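Local coordinates for L-Ribose isomerase (Acinetobacter, PDB 4Q0P), which probably interconverts L-ribose and L-ribulose, an aldose-ketose isomerisation, with the help of a bound divalent metal ion, at residues A[76-81]-A[100-105]; A[120-125]-A[215-220]. All coordinates share one frame; numbering follows the deposited sequence.

Contact 1: residues A[76-81]-A[100-105]; sequences IFESLN and GLCDKL. With 0MK (beta-L-ribopyranose), chain C.
A classic beta bulge sets S79 and L80 of strand 73-82 opposite D103 of strand 101-108, in an antiparallel pairing of the cupin-type sheet. The carbonyl O of D103 accepts two backbone hydrogen bonds, from S79 N at 2.9 Å and from L80 N at 3.1 Å. The L80 N-H uses a lone pair in the carbonyl plane. The bond from S79 N is more bent, with 139° at its hydrogen. F77, L80, D103 and L105 share one face and are all buried. L80 has CG anti to its backbone N (chi1 -178°), and CD2 lies 4.0 Å from L101 CB, the two side chains running alongside. On the other face, E78 and N81 lie at the edge and are partly exposed. There E78 OE1 approaches C102 SG only to 3.9 Å, and N81 OD1 is hydrogen-bonded to S220 N. I76 CG2 lies beside K104 CB, and I76 CD1 meets the sugar at C3. K104 NZ forms a salt bridge with E215. D103 OD1 is hydrogen-bonded to Y38 OH, and D103 OD2 forms a salt bridge with K190 NZ of the second subunit. The chemistry thus implies two roles: D103 and L80 reach the second subunit, while I76 and K104 come up to the ribose.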
ATOM      1  N   ILE A  76      -2.731  19.964   4.211  1.00 21.97           N
ATOM      2  CA  ILE A  76      -1.728  19.435   5.112  1.00 22.61           C
ATOM      3  C   ILE A  76      -2.400  18.716   6.277  1.00 23.99           C
ATOM      4  O   ILE A  76      -3.274  19.278   6.940  1.00 22.63           O
ATOM      5  CB  ILE A  76      -0.825  20.548   5.686  1.00 23.60           C
ATOM      6  CG1 ILE A  76      -0.019  21.202   4.556  1.00 25.19           C
ATOM      7  CG2 ILE A  76       0.097  19.966   6.753  1.00 22.28           C
ATOM      8  CD1 ILE A  76       0.956  22.279   5.021  1.00 27.63           C
ATOM      9  N   PHE A  77      -1.998  17.468   6.505  1.00 20.89           N
ATOM     10  CA  PHE A  77      -2.514  16.670   7.609  1.00 21.71           C
ATOM     11  C   PHE A  77      -1.309  16.412   8.492  1.00 22.20           C
ATOM     12  O   PHE A  77      -0.424  15.644   8.132  1.00 20.62           O
ATOM     13  CB  PHE A  77      -3.086  15.346   7.107  1.00 21.09           C
ATOM     14  CG  PHE A  77      -4.341  15.499   6.306  1.00 22.30           C
ATOM     15  CD1 PHE A  77      -5.450  16.139   6.849  1.00 22.69           C
ATOM     16  CD2 PHE A  77      -4.424  14.985   5.013  1.00 21.67           C
ATOM     17  CE1 PHE A  77      -6.631  16.265   6.115  1.00 23.80           C
ATOM     18  CE2 PHE A  77      -5.602  15.102   4.267  1.00 22.51           C
ATOM     19  CZ  PHE A  77      -6.705  15.743   4.820  1.00 22.48           C
ATOM     20  N   GLU A  78      -1.281  17.076   9.640  1.00 22.49           N
ATOM     21  CA  GLU A  78      -0.176  16.975  10.578  1.00 23.49           C
ATOM     22  C   GLU A  78      -0.417  15.922  11.653  1.00 23.93           C
ATOM     23  O   GLU A  78      -1.340  16.054  12.458  1.00 22.62           O
ATOM     24  CB  GLU A  78       0.042  18.351  11.212  1.00 26.17           C
ATOM     25  CG  GLU A  78       1.095  18.432  12.281  1.00 28.84           C
ATOM     26  CD  GLU A  78       1.158  19.823  12.890  1.00 33.58           C
ATOM     27  OE1 GLU A  78       1.624  20.751  12.194  1.00 32.69           O
ATOM     28  OE2 GLU A  78       0.728  19.987  14.055  1.00 34.26           O
ATOM     29  N   SER A  79       0.422  14.885  11.658  1.00 21.98           N
ATOM     30  CA  SER A  79       0.297  13.797  12.624  1.00 23.18           C
ATOM     31  C   SER A  79       1.145  14.040  13.859  1.00 23.38           C
ATOM     32  O   SER A  79       0.887  13.468  14.919  1.00 21.28           O
ATOM     33  CB  SER A  79       0.708  12.458  11.992  1.00 22.95           C
ATOM     34  OG  SER A  79       2.101  12.412  11.723  1.00 22.24           O
ATOM     35  N   LEU A  80       2.157  14.895  13.722  1.00 23.50           N
ATOM     36  CA  LEU A  80       3.036  15.193  14.837  1.00 23.96           C
ATOM     37  C   LEU A  80       3.700  16.568  14.752  1.00 24.99           C
ATOM     38  O   LEU A  80       4.077  17.038  13.674  1.00 23.88           O
ATOM     39  CB  LEU A  80       4.123  14.117  14.931  1.00 23.61           C
ATOM     40  CG  LEU A  80       5.129  14.223  16.079  1.00 24.23           C
ATOM     41  CD1 LEU A  80       4.521  13.661  17.355  1.00 25.30           C
ATOM     42  CD2 LEU A  80       6.399  13.457  15.706  1.00 25.85           C
ATOM     43  N   ASN A  81       3.827  17.211  15.909  1.00 25.03           N
ATOM     44  CA  ASN A  81       4.495  18.500  16.028  1.00 24.98           C
ATOM     45  C   ASN A  81       4.889  18.539  17.491  1.00 24.97           C
ATOM     46  O   ASN A  81       4.259  19.190  18.323  1.00 24.20           O
ATOM     47  CB  ASN A  81       3.569  19.664  15.661  1.00 24.77           C
ATOM     48  CG  ASN A  81       4.339  20.946  15.393  1.00 27.65           C
ATOM     49  OD1 ASN A  81       5.503  20.910  14.996  1.00 27.23           O
ATOM     50  ND2 ASN A  81       3.690  22.084  15.591  1.00 24.30           N
ATOM     51  N   GLY A 100      12.766  19.856  17.750  1.00 27.02           N
ATOM     52  CA  GLY A 100      11.399  19.364  17.778  1.00 26.65           C
ATOM     53  C   GLY A 100      11.181  18.430  16.598  1.00 24.31           C
ATOM     54  O   GLY A 100      12.080  18.250  15.780  1.00 23.79           O
ATOM     55  N   LEU A 101       9.995  17.843  16.500  1.00 24.21           N
ATOM     56  CA  LEU A 101       9.690  16.913  15.414  1.00 23.71           C
ATOM     57  C   LEU A 101       8.295  17.133  14.846  1.00 23.92           C
ATOM     58  O   LEU A 101       7.303  17.037  15.566  1.00 24.42           O
ATOM     59  CB  LEU A 101       9.806  15.476  15.921  1.00 23.37           C
ATOM     60  CG  LEU A 101      11.197  15.065  16.406  1.00 22.11           C
ATOM     61  CD1 LEU A 101      11.110  13.760  17.198  1.00 27.19           C
ATOM     62  CD2 LEU A 101      12.128  14.928  15.213  1.00 20.67           C
ATOM     63  N   CYS A 102       8.219  17.422  13.552  1.00 22.98           N
ATOM     64  CA  CYS A 102       6.933  17.647  12.908  1.00 22.60           C
ATOM     65  C   CYS A 102       6.791  16.712  11.704  1.00 22.69           C
ATOM     66  O   CYS A 102       7.602  16.749  10.774  1.00 21.53           O
ATOM     67  CB  CYS A 102       6.812  19.110  12.478  1.00 22.16           C
ATOM     68  SG  CYS A 102       5.257  19.541  11.661  1.00 26.62           S
ATOM     69  N   ASP A 103       5.765  15.862  11.744  1.00 21.52           N
ATOM     70  CA  ASP A 103       5.504  14.895  10.679  1.00 20.60           C
ATOM     71  C   ASP A 103       4.151  15.248  10.088  1.00 20.76           C
ATOM     72  O   ASP A 103       3.177  15.389  10.818  1.00 22.35           O
ATOM     73  CB  ASP A 103       5.446  13.472  11.260  1.00 21.93           C
ATOM     74  CG  ASP A 103       5.576  12.387  10.196  1.00 22.55           C
ATOM     75  OD1 ASP A 103       4.964  12.513   9.114  1.00 19.06           O
ATOM     76  OD2 ASP A 103       6.290  11.389  10.453  1.00 21.23           O
ATOM     77  N   LYS A 104       4.085  15.392   8.771  1.00 19.62           N
ATOM     78  CA  LYS A 104       2.822  15.730   8.132  1.00 20.84           C
ATOM     79  C   LYS A 104       2.769  15.191   6.721  1.00 21.50           C
ATOM     80  O   LYS A 104       3.803  14.921   6.102  1.00 19.55           O
ATOM     81  CB  LYS A 104       2.634  17.244   8.082  1.00 22.99           C
ATOM     82  CG  LYS A 104       3.527  17.953   7.052  1.00 26.22           C
ATOM     83  CD  LYS A 104       4.419  19.009   7.714  1.00 26.86           C
ATOM     84  CE  LYS A 104       5.471  18.376   8.616  1.00 28.33           C
ATOM     85  NZ  LYS A 104       6.423  19.395   9.167  1.00 29.14           N
ATOM     86  N   LEU A 105       1.549  15.035   6.222  1.00 20.81           N
ATOM     87  CA  LEU A 105       1.325  14.566   4.871  1.00 19.96           C
ATOM     88  C   LEU A 105       0.800  15.797   4.145  1.00 21.60           C
ATOM     89  O   LEU A 105      -0.091  16.470   4.652  1.00 21.90           O
ATOM     90  CB  LEU A 105       0.256  13.467   4.855  1.00 19.41           C
ATOM     91  CG  LEU A 105       0.223  12.705   3.531  1.00 19.86           C
ATOM     92  CD1 LEU A 105       1.529  11.891   3.428  1.00 19.00           C
ATOM     93  CD2 LEU A 105      -0.998  11.779   3.455  1.00 17.59           C
TER
HETATM   94  C1  0MK C 502       6.291  23.148   4.752  1.00 51.45           C
HETATM   95  C2  0MK C 502       5.525  22.588   5.947  1.00 51.61           C
HETATM   96  C3  0MK C 502       4.221  23.364   6.176  1.00 52.42           C
HETATM   97  C4  0MK C 502       4.430  24.890   6.168  1.00 52.17           C
HETATM   98  C5  0MK C 502       5.293  25.344   4.986  1.00 51.67           C
HETATM   99  O1  0MK C 502       5.526  22.960   3.574  1.00 49.76           O
HETATM  100  O2  0MK C 502       6.340  22.645   7.110  1.00 50.28           O
HETATM  101  O3  0MK C 502       3.655  22.969   7.418  1.00 55.21           O
HETATM  102  O4  0MK C 502       5.018  25.309   7.389  1.00 53.66           O
HETATM  103  O5  0MK C 502       6.508  24.565   4.927  1.00 49.04           O

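Contact 2: residues A[120-125]-A[215-220]; sequences GRKTES and EVSTYS. With CO (cobalt (II) ion), chain B; 0MK (beta-L-ribopyranose), chain C.
K122 and T218 pack alongside one another, running opposite ways, in the loops that flank the paired strands 124-130 and 211-217 of a cupin-type fold. T218 OG1 accepts a hydrogen bond from T123 N at 3.1 Å. K122 can be followed outward. K122 CB lies 3.8 Å from T218 OG1, and CG lies 3.7 Å from both S217 OG and T218 OG1. K122 CD comes to 3.3 Å from S217 OG. The chain then bends at chi3 (65°). This carries CE over to the ribose O2 and brings NZ within hydrogen-bonding reach of the sugar and S220. K122 NZ bonds to S220 OG at 3.1 Å. K122 NZ also bonds to O4 of the ribose 0MK at 2.6 Å. Its bond to the ribose O2 is very short as modelled, so its exact length is doubtful. The same ribose O2 donates to E215 OE2. E124 and E215 cross obliquely, their carboxylate planes 30° apart. E124 OE2 binds the cobalt ion, and H117, H119 and H199 complete the protein ligands. The ribose O5 and a water also reach the metal. E124 OE1 turns to that water and to Y126 OH. At the far end S125 OG donates to V216 O at 2.6 Å, in the carbonyl plane and on a lone pair.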
ATOM      1  N   GLY A 120      13.164  30.501   9.431  1.00 29.59           N
ATOM      2  CA  GLY A 120      14.407  30.831  10.091  1.00 29.30           C
ATOM      3  C   GLY A 120      14.841  29.684  10.982  1.00 31.65           C
ATOM      4  O   GLY A 120      16.037  29.478  11.206  1.00 30.64           O
ATOM      5  N   ARG A 121      13.870  28.910  11.469  1.00 32.24           N
ATOM      6  CA  ARG A 121      14.166  27.805  12.380  1.00 32.51           C
ATOM      7  C   ARG A 121      13.949  26.399  11.835  1.00 31.31           C
ATOM      8  O   ARG A 121      14.746  25.493  12.097  1.00 31.10           O
ATOM      9  CB  ARG A 121      13.333  27.972  13.651  1.00 34.51           C
ATOM     10  CG  ARG A 121      13.303  29.401  14.165  1.00 37.72           C
ATOM     11  CD  ARG A 121      12.299  29.570  15.289  1.00 42.25           C
ATOM     12  NE  ARG A 121      12.195  30.956  15.740  1.00 44.27           N
ATOM     13  CZ  ARG A 121      11.719  31.954  15.000  1.00 45.40           C
ATOM     14  NH1 ARG A 121      11.298  31.727  13.761  1.00 46.39           N
ATOM     15  NH2 ARG A 121      11.660  33.182  15.499  1.00 46.18           N
ATOM     16  N   LYS A 122      12.880  26.215  11.072  1.00 30.31           N
ATOM     17  CA  LYS A 122      12.543  24.896  10.548  1.00 29.65           C
ATOM     18  C   LYS A 122      13.318  24.353   9.354  1.00 29.03           C
ATOM     19  O   LYS A 122      13.399  24.989   8.298  1.00 27.08           O
ATOM     20  CB  LYS A 122      11.048  24.839  10.226  1.00 30.55           C
ATOM     21  CG  LYS A 122      10.565  23.474   9.774  1.00 30.47           C
ATOM     22  CD  LYS A 122       9.046  23.409   9.741  1.00 31.12           C
ATOM     23  CE  LYS A 122       8.480  24.348   8.697  1.00 32.84           C
ATOM     24  NZ  LYS A 122       6.997  24.400   8.764  1.00 35.33           N
ATOM     25  N   THR A 123      13.887  23.167   9.550  1.00 28.16           N
ATOM     26  CA  THR A 123      14.604  22.440   8.508  1.00 27.78           C
ATOM     27  C   THR A 123      13.664  21.273   8.170  1.00 26.72           C
ATOM     28  O   THR A 123      13.180  20.582   9.076  1.00 25.25           O
ATOM     29  CB  THR A 123      15.965  21.907   9.012  1.00 28.01           C
ATOM     30  OG1 THR A 123      16.900  22.994   9.100  1.00 31.09           O
ATOM     31  CG2 THR A 123      16.514  20.859   8.063  1.00 27.91           C
ATOM     32  N   GLU A 124      13.402  21.071   6.879  1.00 25.44           N
ATOM     33  CA  GLU A 124      12.481  20.033   6.409  1.00 23.31           C
ATOM     34  C   GLU A 124      13.156  18.954   5.567  1.00 24.95           C
ATOM     35  O   GLU A 124      14.291  19.107   5.117  1.00 24.33           O
ATOM     36  CB  GLU A 124      11.375  20.659   5.545  1.00 25.46           C
ATOM     37  CG  GLU A 124      10.943  22.056   5.956  1.00 23.96           C
ATOM     38  CD  GLU A 124      10.017  22.736   4.941  1.00 25.86           C
ATOM     39  OE1 GLU A 124      10.088  22.428   3.728  1.00 26.46           O
ATOM     40  OE2 GLU A 124       9.225  23.601   5.364  1.00 23.65           O
ATOM     41  N   SER A 125      12.426  17.864   5.345  1.00 24.55           N
ATOM     42  CA  SER A 125      12.896  16.758   4.523  1.00 24.06           C
ATOM     43  C   SER A 125      11.658  16.244   3.800  1.00 22.73           C
ATOM     44  O   SER A 125      10.563  16.267   4.363  1.00 20.40           O
ATOM     45  CB  SER A 125      13.508  15.645   5.380  1.00 23.37           C
ATOM     46  OG  SER A 125      12.517  14.938   6.109  1.00 26.45           O
ATOM     47  N   GLU A 215       6.356  15.014   4.942  1.00 23.47           N
ATOM     48  CA  GLU A 215       7.405  15.905   5.385  1.00 22.94           C
ATOM     49  C   GLU A 215       7.776  15.613   6.825  1.00 23.02           C
ATOM     50  O   GLU A 215       6.911  15.494   7.695  1.00 20.30           O
ATOM     51  CB  GLU A 215       6.979  17.365   5.278  1.00 23.24           C
ATOM     52  CG  GLU A 215       8.013  18.319   5.876  1.00 25.70           C
ATOM     53  CD  GLU A 215       7.579  19.761   5.808  1.00 28.30           C
ATOM     54  OE1 GLU A 215       7.426  20.276   4.682  1.00 31.73           O
ATOM     55  OE2 GLU A 215       7.386  20.380   6.878  1.00 27.55           O
ATOM     56  N   VAL A 216       9.074  15.474   7.058  1.00 22.17           N
ATOM     57  CA  VAL A 216       9.600  15.244   8.391  1.00 22.62           C
ATOM     58  C   VAL A 216      10.530  16.433   8.602  1.00 23.14           C
ATOM     59  O   VAL A 216      11.541  16.580   7.906  1.00 22.68           O
ATOM     60  CB  VAL A 216      10.380  13.909   8.483  1.00 21.91           C
ATOM     61  CG1 VAL A 216      11.106  13.830   9.797  1.00 21.98           C
ATOM     62  CG2 VAL A 216       9.408  12.718   8.366  1.00 23.11           C
ATOM     63  N   SER A 217      10.164  17.301   9.539  1.00 23.88           N
ATOM     64  CA  SER A 217      10.951  18.497   9.806  1.00 23.54           C
ATOM     65  C   SER A 217      11.024  18.776  11.296  1.00 24.35           C
ATOM     66  O   SER A 217      10.457  18.044  12.106  1.00 23.91           O
ATOM     67  CB  SER A 217      10.306  19.700   9.116  1.00 22.34           C
ATOM     68  OG  SER A 217       9.148  20.107   9.824  1.00 22.85           O
ATOM     69  N   THR A 218      11.739  19.837  11.655  1.00 24.24           N
ATOM     70  CA  THR A 218      11.838  20.230  13.048  1.00 25.50           C
ATOM     71  C   THR A 218      10.505  20.913  13.365  1.00 26.99           C
ATOM     72  O   THR A 218       9.663  21.075  12.472  1.00 26.49           O
ATOM     73  CB  THR A 218      13.034  21.190  13.274  1.00 26.09           C
ATOM     74  OG1 THR A 218      12.971  22.280  12.345  1.00 25.45           O
ATOM     75  CG2 THR A 218      14.346  20.446  13.071  1.00 25.10           C
ATOM     76  N   TYR A 219      10.311  21.308  14.620  1.00 27.08           N
ATOM     77  CA  TYR A 219       9.060  21.928  15.049  1.00 28.04           C
ATOM     78  C   TYR A 219       8.551  23.007  14.102  1.00 29.16           C
ATOM     79  O   TYR A 219       9.324  23.804  13.577  1.00 29.70           O
ATOM     80  CB  TYR A 219       9.223  22.522  16.449  1.00 28.58           C
ATOM     81  CG  TYR A 219       7.915  22.858  17.126  1.00 30.28           C
ATOM     82  CD1 TYR A 219       7.164  21.867  17.765  1.00 31.75           C
ATOM     83  CD2 TYR A 219       7.430  24.165  17.145  1.00 31.98           C
ATOM     84  CE1 TYR A 219       5.963  22.169  18.409  1.00 30.43           C
ATOM     85  CE2 TYR A 219       6.229  24.480  17.789  1.00 32.62           C
ATOM     86  CZ  TYR A 219       5.504  23.475  18.419  1.00 31.80           C
ATOM     87  OH  TYR A 219       4.331  23.780  19.068  1.00 33.66           O
ATOM     88  N   SER A 220       7.238  23.040  13.910  1.00 31.01           N
ATOM     89  CA  SER A 220       6.619  24.018  13.032  1.00 33.81           C
ATOM     90  C   SER A 220       5.903  25.084  13.856  1.00 36.73           C
ATOM     91  O   SER A 220       4.821  24.847  14.393  1.00 36.39           O
ATOM     92  CB  SER A 220       5.633  23.323  12.089  1.00 33.37           C
ATOM     93  OG  SER A 220       5.055  24.245  11.180  1.00 38.21           O
TER
HETATM   94 CO    CO B 501       8.717  25.136   4.045  1.00 31.53          CO
HETATM   95  C1  0MK C 502       6.291  23.148   4.752  1.00 51.45           C
HETATM   96  C2  0MK C 502       5.525  22.588   5.947  1.00 51.61           C
HETATM   97  C3  0MK C 502       4.221  23.364   6.176  1.00 52.42           C
HETATM   98  C4  0MK C 502       4.430  24.890   6.168  1.00 52.17           C
HETATM   99  C5  0MK C 502       5.293  25.344   4.986  1.00 51.67           C
HETATM  100  O1  0MK C 502       5.526  22.960   3.574  1.00 49.76           O
HETATM  101  O2  0MK C 502       6.340  22.645   7.110  1.00 50.28           O
HETATM  102  O3  0MK C 502       3.655  22.969   7.418  1.00 55.21           O
HETATM  103  O4  0MK C 502       5.018  25.309   7.389  1.00 53.66           O
HETATM  104  O5  0MK C 502       6.508  24.565   4.927  1.00 49.04           O
HETATM  105  O   HOH W   1       8.017  23.740   2.498  1.00 23.54           O

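After helix 19-35, strand 50-52 and helix 60-63, the chain enters strand 73-82. It leaves for a mostly irregular loop and returns on strand 101-108, where contact 1 closes that loop. Strand 113-118 of the other sheet follows. Contact 2 then opens at 120-125 and closes about 90 residues later at 215-220, after a long excursion that includes further strands of both sheets. The contacts are in series and neither nest nor cross. They are neighbours in one sheet, because strand 211-217 lies between 101-108 and 124-130. C102 N and S217 O probably form a backbone hydrogen bond there, at 2.7 Å. Both contacts touch the ribose and the second subunit.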